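Local coordinates for putative thioesterase II (Thermobifida fusca, PDB 3BBJ), which probably hydrolyses the thioester bond of acyl-CoA or related acyl thioesters with a double-hotdog fold, at residues Pro124-Gln129 against Cys175-Leu180; Phe194-Val199 against Leu220-Arg225; Pro204-Leu209 against Gly245-Asn250. One frame throughout, in Å; residues are numbered along the deposited sequence.

All three contacts lie in the C-terminal hotdog domain, and each brings a non-strand segment against a strand of its antiparallel sheet. Contact 1 closes first along the chain; contacts 2 and 3 follow and interlock, their segments alternating. Contact 2 is central, about 5 Å from the middle of the chain, while the other two sit about 16 Å out. Centres of contacts 1 and 2 are about 16 Å apart, and the two touch where L180 CD2 meets F194 CE1 at 3.5 Å. Contact 3 is about 18 Å from contact 2 and 20 Å from contact 1, centre to centre. Across the dimer, R225 of contact 2 makes a salt bridge with D248 of contact 3 in the second subunit.

Contact 1 of 3, residues Pro124-Gln129 against Cys175-Leu180; sequences PAIPPQ and CGYVDL
In the C-terminal hotdog domain, a proline-rich loop, 124-129, passes over strand 173-180, and Y177 is the strand residue it grips. The phenol OH of Y177 donates a hydrogen bond to P127 O, with OH and O 2.7 Å apart. The donor stands above the carbonyl plane, 40° out of it, although the carbonyl oxygen itself lies at the edge of the ring. Past the two prolines, Q129 comes over a face of the same ring: its CB sits 3.9 Å from the centroid of the Y177 ring, a CH-pi contact only 11° off the normal. With CG anti to the backbone N (chi1 -167°), the extended glutamine chain runs on over the ring toward Y177 CB, and its amide ends somewhat tilted from the ring plane. The loop thus holds the tyrosine by its hydroxyl and by one face, which should restrict its rotation. I126 fills in beside it: CG2 lies 4.0 Å from Y177 CE1, and CD1 reaches back along the strand to C175 CB at 3.8 Å. The contact lies near the surface of the domain. Strand 173-180 runs between strands 151-155 and 233-243, and Q129 NE2 crosses to the first of these to bond D154 OD2, while Y177 also packs on A234 of the second.

Contact 2 of 3, residues Phe194-Val199 against Leu220-Arg225; sequences FLPLAV and LTWHLR
W222 reaches from strand 217-224 to helix 191-198; the axes of helix segment 194-198 and strand segment 220-224 come within 10.0 Å, their N-to-C directions 136° apart. From CB the indole starts out between the backbone N and carbonyl carbon (chi1 83°), a rotamer that carries the ring out to the helix. CG, the first ring atom, is 4.3 Å from V199 CG1, and that methyl lies over one face of the indole, offset toward the rim. Farther out, NE1 passes P196 CB at 4.1 Å, and CZ2 comes equally near P196 CD. At the tip, CH2 meets L195 CB at 3.7 Å, the two side chains crossing at about a right angle. One ring therefore reaches from L195 to V199. Apolar pairs extend the contact on both sides of it: V199 CG2 against L220 CD1 at 3.9 Å, and L195 CD1 against L224 CD1 at 3.3 Å, tighter than usual for two methyl carbons. Cutting W222 back to an alanine is likely to leave a gap facing V199, P196 and L195, which would lose most of what they rest on in the strand. Helix 38-51 adds Q46 against both W222 and P196. All the touching residues are buried, in the helix-on-sheet packing typical of the hotdog fold, where a helix lies against a curved antiparallel sheet.

Contact 3 of 3, residues Pro204-Leu209 against Gly245-Asn250; sequences PIVSLL and GWFDEN
I205-L208 make a short 3-10 turn, its i to i+3 backbone bonds including L208 N to I205 O, and it lies against strand 246-254 with the CA atoms of I205 and E249 6.1 Å apart. The turn belongs to the loop between helix 191-198 and strand 217-224 of the C-terminal hotdog domain. V206 rests squarely on F247: its CB is 3.6 Å from the centroid of the F247 ring, almost exactly on the normal, a CH-pi contact. The valine's two methyls straddle that point, CG1 toward the far end of the ring at CZ and CG2 toward CD1 and CG. I205 turns CG2 to the strand, 3.7 Å from E249 CB, while CG1, anti to the backbone N (chi1 -163°), carries CD1 away from the strand. I205 CG2 also lies obliquely beside the F247 ring, 4.2 Å from its CD2. Neighbouring strand 233-243 adds C239 against I205. F247 and E249 face the turn, while D248 points away, to a salt bridge with R225 of the second subunit and bonds to A240 and L241 in its own chain. The extended chain of E249 brings its carboxylate to the start of the turn, where I205 N donates to OE1 at 3.1 Å, nearly straight at 162° but arriving from above the carboxylate plane, 54° out of it.

Contact 1 of 3, residues Pro124-Gln129 against Cys175-Leu180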
loop_
_atom_site.group_PDB
_atom_site.type_symbol
_atom_site.label_atom_id
_atom_site.label_comp_id
_atom_site.label_asym_id
_atom_site.label_seq_id
_atom_site.Cartn_x
_atom_site.Cartn_y
_atom_site.Cartn_z
ATOM N N PRO A 124 15.233 -12.410 5.360
ATOM C CA PRO A 124 14.961 -13.576 6.203
ATOM C C PRO A 124 15.581 -14.854 5.603
ATOM O O PRO A 124 15.781 -14.942 4.392
ATOM C CB PRO A 124 13.426 -13.647 6.231
ATOM C CG PRO A 124 12.983 -12.922 5.000
ATOM C CD PRO A 124 13.999 -11.842 4.783
ATOM N N ALA A 125 15.916 -15.814 6.455
ATOM C CA ALA A 125 16.535 -17.054 5.987
ATOM C C ALA A 125 15.593 -17.832 5.072
ATOM O O ALA A 125 14.506 -18.241 5.488
ATOM C CB ALA A 125 16.949 -17.924 7.166
ATOM N N ILE A 126 16.015 -17.995 3.818
ATOM C CA ILE A 126 15.303 -18.810 2.835
ATOM C C ILE A 126 16.292 -19.842 2.297
ATOM O O ILE A 126 17.418 -19.484 1.953
ATOM C CB ILE A 126 14.752 -17.987 1.652
ATOM C CG1 ILE A 126 13.846 -16.853 2.157
ATOM C CG2 ILE A 126 13.993 -18.895 0.701
ATOM C CD1 ILE A 126 13.070 -16.142 1.064
ATOM N N PRO A 127 15.889 -21.129 2.247
ATOM C CA PRO A 127 16.767 -22.164 1.723
ATOM C C PRO A 127 17.197 -21.868 0.295
ATOM O O PRO A 127 16.454 -21.224 -0.438
ATOM C CB PRO A 127 15.886 -23.408 1.729
ATOM C CG PRO A 127 14.822 -23.138 2.707
ATOM C CD PRO A 127 14.597 -21.679 2.695
ATOM N N PRO A 128 18.394 -22.329 -0.105
ATOM C CA PRO A 128 18.813 -22.144 -1.502
ATOM C C PRO A 128 17.804 -22.705 -2.498
ATOM O O PRO A 128 17.067 -23.642 -2.180
ATOM C CB PRO A 128 20.127 -22.923 -1.582
ATOM C CG PRO A 128 20.635 -22.970 -0.182
ATOM C CD PRO A 128 19.425 -23.006 0.703
ATOM N N GLN A 129 17.777 -22.120 -3.691
ATOM C CA GLN A 129 16.852 -22.531 -4.736
ATOM C C GLN A 129 16.940 -24.039 -5.037
ATOM O O GLN A 129 15.921 -24.674 -5.326
ATOM C CB GLN A 129 17.108 -21.724 -6.010
ATOM C CG GLN A 129 16.006 -21.838 -7.055
ATOM C CD GLN A 129 16.242 -20.944 -8.246
ATOM O OE1 GLN A 129 17.354 -20.491 -8.468
ATOM N NE2 GLN A 129 15.195 -20.685 -9.020
ATOM N N CYS A 175 7.582 -18.951 1.139
ATOM C CA CYS A 175 8.814 -18.389 0.615
ATOM C C CYS A 175 9.483 -19.322 -0.379
ATOM O O CYS A 175 9.133 -20.502 -0.525
ATOM C CB CYS A 175 9.779 -18.018 1.734
ATOM S SG CYS A 175 10.367 -19.411 2.654
ATOM N N GLY A 176 10.447 -18.774 -1.088
ATOM C CA GLY A 176 11.099 -19.514 -2.122
ATOM C C GLY A 176 11.574 -18.561 -3.188
ATOM O O GLY A 176 11.933 -17.428 -2.892
ATOM N N TYR A 177 11.581 -19.042 -4.427
ATOM C CA TYR A 177 12.066 -18.282 -5.564
ATOM C C TYR A 177 11.022 -18.249 -6.673
ATOM O O TYR A 177 10.272 -19.207 -6.866
ATOM C CB TYR A 177 13.388 -18.894 -6.050
ATOM C CG TYR A 177 14.418 -18.938 -4.947
ATOM C CD1 TYR A 177 14.350 -19.919 -3.963
ATOM C CD2 TYR A 177 15.422 -17.976 -4.856
ATOM C CE1 TYR A 177 15.248 -19.963 -2.927
ATOM C CE2 TYR A 177 16.342 -18.001 -3.812
ATOM C CZ TYR A 177 16.252 -19.004 -2.852
ATOM O OH TYR A 177 17.149 -19.057 -1.814
ATOM N N VAL A 178 10.975 -17.133 -7.386
ATOM C CA VAL A 178 10.048 -16.957 -8.493
ATOM C C VAL A 178 10.723 -16.267 -9.653
ATOM O O VAL A 178 11.613 -15.426 -9.461
ATOM C CB VAL A 178 8.837 -16.114 -8.087
ATOM C CG1 VAL A 178 9.266 -14.677 -7.553
ATOM C CG2 VAL A 178 7.854 -16.033 -9.240
ATOM N N ASP A 179 10.295 -16.632 -10.859
ATOM C CA ASP A 179 10.802 -16.038 -12.098
ATOM C C ASP A 179 9.838 -16.416 -13.211
ATOM O O ASP A 179 8.960 -17.263 -13.010
ATOM C CB ASP A 179 12.205 -16.592 -12.409
ATOM C CG ASP A 179 13.058 -15.637 -13.268
ATOM O OD1 ASP A 179 12.511 -14.701 -13.908
ATOM O OD2 ASP A 179 14.297 -15.833 -13.284
ATOM N N LEU A 180 9.981 -15.785 -14.365
ATOM C CA LEU A 180 9.277 -16.212 -15.575
ATOM C C LEU A 180 9.668 -17.665 -15.898
ATOM O O LEU A 180 10.775 -18.100 -15.601
ATOM C CB LEU A 180 9.636 -15.306 -16.758
ATOM C CG LEU A 180 9.198 -13.834 -16.657
ATOM C CD1 LEU A 180 9.758 -13.018 -17.814
ATOM C CD2 LEU A 180 7.680 -13.763 -16.622
#

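Contact 2 of 3, residues Phe194-Val199 against Leu220-Arg225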
loop_
_atom_site.group_PDB
_atom_site.type_symbol
_atom_site.label_atom_id
_atom_site.label_comp_id
_atom_site.label_asym_id
_atom_site.label_seq_id
_atom_site.Cartn_x
_atom_site.Cartn_y
_atom_site.Cartn_z
ATOM N N PHE A 194 9.155 -6.997 -14.868
ATOM C CA PHE A 194 8.543 -8.229 -14.338
ATOM C C PHE A 194 8.088 -8.117 -12.881
ATOM O O PHE A 194 7.242 -8.888 -12.439
ATOM C CB PHE A 194 9.558 -9.372 -14.499
ATOM C CG PHE A 194 9.234 -10.634 -13.721
ATOM C CD1 PHE A 194 8.134 -11.409 -14.046
ATOM C CD2 PHE A 194 10.094 -11.082 -12.718
ATOM C CE1 PHE A 194 7.856 -12.586 -13.343
ATOM C CE2 PHE A 194 9.831 -12.264 -12.007
ATOM C CZ PHE A 194 8.711 -13.018 -12.325
ATOM N N LEU A 195 8.638 -7.158 -12.137
ATOM C CA LEU A 195 8.270 -6.987 -10.723
ATOM C C LEU A 195 6.751 -6.872 -10.498
ATOM O O LEU A 195 6.209 -7.555 -9.628
ATOM C CB LEU A 195 9.037 -5.815 -10.084
ATOM C CG LEU A 195 10.549 -6.040 -9.886
ATOM C CD1 LEU A 195 11.221 -4.862 -9.241
ATOM C CD2 LEU A 195 10.803 -7.291 -9.050
ATOM N N PRO A 196 6.054 -6.038 -11.291
ATOM C CA PRO A 196 4.593 -5.926 -11.091
ATOM C C PRO A 196 3.822 -7.239 -11.262
ATOM O O PRO A 196 2.779 -7.445 -10.599
ATOM C CB PRO A 196 4.154 -4.873 -12.120
ATOM C CG PRO A 196 5.323 -4.693 -13.070
ATOM C CD PRO A 196 6.565 -5.151 -12.357
ATOM N N LEU A 197 4.315 -8.135 -12.123
ATOM C CA LEU A 197 3.727 -9.475 -12.231
ATOM C C LEU A 197 4.174 -10.350 -11.064
ATOM O O LEU A 197 3.363 -11.060 -10.456
ATOM C CB LEU A 197 4.098 -10.165 -13.560
ATOM C CG LEU A 197 3.661 -11.639 -13.734
ATOM C CD1 LEU A 197 2.180 -11.812 -13.509
ATOM C CD2 LEU A 197 4.017 -12.168 -15.100
ATOM N N ALA A 198 5.465 -10.304 -10.768
ATOM C CA ALA A 198 6.068 -11.094 -9.686
ATOM C C ALA A 198 5.339 -10.936 -8.361
ATOM O O ALA A 198 5.058 -11.913 -7.693
ATOM C CB ALA A 198 7.532 -10.725 -9.531
ATOM N N VAL A 199 4.991 -9.710 -7.996
ATOM C CA VAL A 199 4.339 -9.444 -6.714
ATOM C C VAL A 199 2.967 -10.128 -6.600
ATOM O O VAL A 199 2.448 -10.285 -5.493
ATOM C CB VAL A 199 4.156 -7.906 -6.453
ATOM C CG1 VAL A 199 5.445 -7.152 -6.622
ATOM C CG2 VAL A 199 3.138 -7.313 -7.378
ATOM N N LEU A 220 -3.831 -3.110 -4.621
ATOM C CA LEU A 220 -2.432 -3.492 -4.439
ATOM C C LEU A 220 -1.586 -2.253 -4.639
ATOM O O LEU A 220 -1.745 -1.533 -5.634
ATOM C CB LEU A 220 -2.008 -4.602 -5.420
ATOM C CG LEU A 220 -0.556 -5.112 -5.396
ATOM C CD1 LEU A 220 -0.420 -6.462 -6.089
ATOM C CD2 LEU A 220 0.416 -4.115 -6.023
ATOM N N THR A 221 -0.720 -1.993 -3.660
ATOM C CA THR A 221 0.313 -0.990 -3.741
ATOM C C THR A 221 1.658 -1.677 -3.509
ATOM O O THR A 221 1.801 -2.471 -2.585
ATOM C CB THR A 221 0.185 0.091 -2.684
ATOM O OG1 THR A 221 -1.019 0.837 -2.895
ATOM C CG2 THR A 221 1.387 1.040 -2.769
ATOM N N TRP A 222 2.629 -1.379 -4.363
ATOM C CA TRP A 222 3.959 -1.945 -4.225
ATOM C C TRP A 222 5.065 -0.904 -4.506
ATOM O O TRP A 222 4.895 0.032 -5.275
ATOM C CB TRP A 222 4.108 -3.211 -5.083
ATOM C CG TRP A 222 4.428 -2.955 -6.502
ATOM C CD1 TRP A 222 3.545 -2.771 -7.514
ATOM C CD2 TRP A 222 5.731 -2.862 -7.085
ATOM N NE1 TRP A 222 4.206 -2.563 -8.691
ATOM C CE2 TRP A 222 5.553 -2.597 -8.458
ATOM C CE3 TRP A 222 7.030 -2.963 -6.580
ATOM C CZ2 TRP A 222 6.625 -2.437 -9.336
ATOM C CZ3 TRP A 222 8.090 -2.804 -7.444
ATOM C CH2 TRP A 222 7.884 -2.551 -8.813
ATOM N N HIS A 223 6.187 -1.071 -3.834
ATOM C CA HIS A 223 7.275 -0.111 -3.912
ATOM C C HIS A 223 8.575 -0.751 -4.399
ATOM O O HIS A 223 8.956 -1.828 -3.934
ATOM C CB HIS A 223 7.507 0.490 -2.523
ATOM C CG HIS A 223 6.286 1.092 -1.912
ATOM N ND1 HIS A 223 5.659 2.196 -2.445
ATOM C CD2 HIS A 223 5.594 0.774 -0.796
ATOM C CE1 HIS A 223 4.626 2.524 -1.693
ATOM N NE2 HIS A 223 4.560 1.674 -0.686
ATOM N N LEU A 224 9.250 -0.067 -5.314
ATOM C CA LEU A 224 10.547 -0.492 -5.841
ATOM C C LEU A 224 11.600 0.163 -4.972
ATOM O O LEU A 224 11.626 1.383 -4.895
ATOM C CB LEU A 224 10.738 -0.009 -7.276
ATOM C CG LEU A 224 12.056 -0.401 -7.948
ATOM C CD1 LEU A 224 12.162 -1.923 -8.054
ATOM C CD2 LEU A 224 12.168 0.263 -9.312
ATOM N N ARG A 225 12.480 -0.639 -4.363
ATOM C CA ARG A 225 13.444 -0.160 -3.375
ATOM C C ARG A 225 14.911 -0.135 -3.814
ATOM O O ARG A 225 15.727 0.596 -3.239
ATOM C CB ARG A 225 13.327 -1.030 -2.126
ATOM C CG ARG A 225 11.913 -1.050 -1.482
ATOM C CD ARG A 225 11.323 0.340 -1.314
ATOM N NE ARG A 225 12.275 1.282 -0.700
ATOM C CZ ARG A 225 12.551 1.359 0.605
ATOM N NH1 ARG A 225 11.968 0.550 1.484
ATOM N NH2 ARG A 225 13.422 2.262 1.038
#

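Contact 3 of 3, residues Pro204-Leu209 against Gly245-Asn250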
loop_
_atom_site.group_PDB
_atom_site.type_symbol
_atom_site.label_atom_id
_atom_site.label_comp_id
_atom_site.label_asym_id
_atom_site.label_seq_id
_atom_site.Cartn_x
_atom_site.Cartn_y
_atom_site.Cartn_z
ATOM N N PRO A 204 -2.331 -17.377 -3.658
ATOM C CA PRO A 204 -2.949 -16.497 -2.677
ATOM C C PRO A 204 -2.731 -17.027 -1.258
ATOM O O PRO A 204 -3.010 -18.195 -0.987
ATOM C CB PRO A 204 -4.419 -16.501 -3.088
ATOM C CG PRO A 204 -4.369 -16.706 -4.565
ATOM C CD PRO A 204 -3.254 -17.701 -4.759
ATOM N N ILE A 205 -2.211 -16.168 -0.383
ATOM C CA ILE A 205 -1.856 -16.551 0.991
ATOM C C ILE A 205 -3.074 -17.039 1.820
ATOM O O ILE A 205 -2.946 -17.844 2.756
ATOM C CB ILE A 205 -1.114 -15.377 1.703
ATOM C CG1 ILE A 205 -0.374 -15.875 2.948
ATOM C CG2 ILE A 205 -2.079 -14.230 2.009
ATOM C CD1 ILE A 205 0.713 -16.872 2.643
ATOM N N VAL A 206 -4.254 -16.584 1.435
ATOM C CA VAL A 206 -5.466 -16.943 2.134
ATOM C C VAL A 206 -5.781 -18.434 2.048
ATOM O O VAL A 206 -6.474 -18.968 2.908
ATOM C CB VAL A 206 -6.688 -16.120 1.618
ATOM C CG1 VAL A 206 -7.032 -16.458 0.132
ATOM C CG2 VAL A 206 -7.876 -16.344 2.514
ATOM N N SER A 207 -5.271 -19.094 1.013
ATOM C CA SER A 207 -5.509 -20.505 0.816
ATOM C C SER A 207 -4.984 -21.307 1.998
ATOM O O SER A 207 -5.497 -22.378 2.267
ATOM C CB SER A 207 -4.870 -20.967 -0.489
ATOM O OG SER A 207 -3.467 -20.826 -0.440
ATOM N N LEU A 208 -3.980 -20.780 2.701
ATOM C CA LEU A 208 -3.400 -21.442 3.875
ATOM C C LEU A 208 -4.224 -21.323 5.154
ATOM O O LEU A 208 -3.883 -21.951 6.145
ATOM C CB LEU A 208 -2.029 -20.848 4.181
ATOM C CG LEU A 208 -0.948 -21.069 3.138
ATOM C CD1 LEU A 208 0.312 -20.381 3.604
ATOM C CD2 LEU A 208 -0.729 -22.561 2.903
ATOM N N LEU A 209 -5.303 -20.541 5.121
ATOM C CA LEU A 209 -6.047 -20.147 6.334
ATOM C C LEU A 209 -7.556 -20.435 6.329
ATOM O O LEU A 209 -8.097 -20.904 7.329
ATOM C CB LEU A 209 -5.851 -18.644 6.555
ATOM C CG LEU A 209 -4.393 -18.162 6.551
ATOM C CD1 LEU A 209 -4.291 -16.667 6.331
ATOM C CD2 LEU A 209 -3.682 -18.584 7.842
ATOM N N GLY A 245 -14.175 -11.727 5.702
ATOM C CA GLY A 245 -13.872 -12.075 4.317
ATOM C C GLY A 245 -12.658 -11.394 3.718
ATOM O O GLY A 245 -12.208 -11.758 2.624
ATOM N N TRP A 246 -12.130 -10.415 4.430
ATOM C CA TRP A 246 -10.996 -9.625 3.983
ATOM C C TRP A 246 -9.686 -10.230 4.457
ATOM O O TRP A 246 -9.599 -10.757 5.560
ATOM C CB TRP A 246 -11.114 -8.195 4.514
ATOM C CG TRP A 246 -12.258 -7.436 3.911
ATOM C CD1 TRP A 246 -13.512 -7.311 4.414
ATOM C CD2 TRP A 246 -12.251 -6.700 2.676
ATOM N NE1 TRP A 246 -14.293 -6.554 3.568
ATOM C CE2 TRP A 246 -13.539 -6.170 2.497
ATOM C CE3 TRP A 246 -11.282 -6.449 1.701
ATOM C CZ2 TRP A 246 -13.873 -5.388 1.394
ATOM C CZ3 TRP A 246 -11.620 -5.688 0.607
ATOM C CH2 TRP A 246 -12.893 -5.159 0.462
ATOM N N PHE A 247 -8.671 -10.179 3.604
ATOM C CA PHE A 247 -7.321 -10.588 4.006
ATOM C C PHE A 247 -6.271 -9.671 3.389
ATOM O O PHE A 247 -6.496 -9.050 2.342
ATOM C CB PHE A 247 -7.033 -12.055 3.649
ATOM C CG PHE A 247 -7.022 -12.338 2.176
ATOM C CD1 PHE A 247 -8.205 -12.600 1.497
ATOM C CD2 PHE A 247 -5.824 -12.383 1.470
ATOM C CE1 PHE A 247 -8.209 -12.847 0.153
ATOM C CE2 PHE A 247 -5.817 -12.649 0.102
ATOM C CZ PHE A 247 -7.006 -12.875 -0.562
ATOM N N ASP A 248 -5.134 -9.585 4.073
ATOM C CA ASP A 248 -3.966 -8.869 3.566
ATOM C C ASP A 248 -2.913 -9.887 3.091
ATOM O O ASP A 248 -2.642 -10.881 3.777
ATOM C CB ASP A 248 -3.375 -7.944 4.631
ATOM C CG ASP A 248 -2.897 -8.695 5.873
ATOM O OD1 ASP A 248 -3.751 -9.280 6.569
ATOM O OD2 ASP A 248 -1.684 -8.683 6.168
ATOM N N GLU A 249 -2.340 -9.649 1.912
ATOM C CA GLU A 249 -1.234 -10.473 1.392
ATOM C C GLU A 249 -0.024 -9.573 1.207
ATOM O O GLU A 249 -0.015 -8.675 0.382
ATOM C CB GLU A 249 -1.628 -11.138 0.076
ATOM C CG GLU A 249 -0.568 -12.010 -0.584
ATOM C CD GLU A 249 -1.088 -12.710 -1.861
ATOM O OE1 GLU A 249 -2.144 -13.400 -1.794
ATOM O OE2 GLU A 249 -0.433 -12.582 -2.930
ATOM N N ASN A 250 1.012 -9.840 1.967
ATOM C CA ASN A 250 2.203 -9.010 1.977
ATOM C C ASN A 250 3.332 -9.766 1.302
ATOM O O ASN A 250 3.764 -10.780 1.825
ATOM C CB ASN A 250 2.555 -8.713 3.423
ATOM C CG ASN A 250 1.344 -8.293 4.214
ATOM O OD1 ASN A 250 0.674 -7.357 3.831
ATOM N ND2 ASN A 250 1.029 -9.010 5.299
#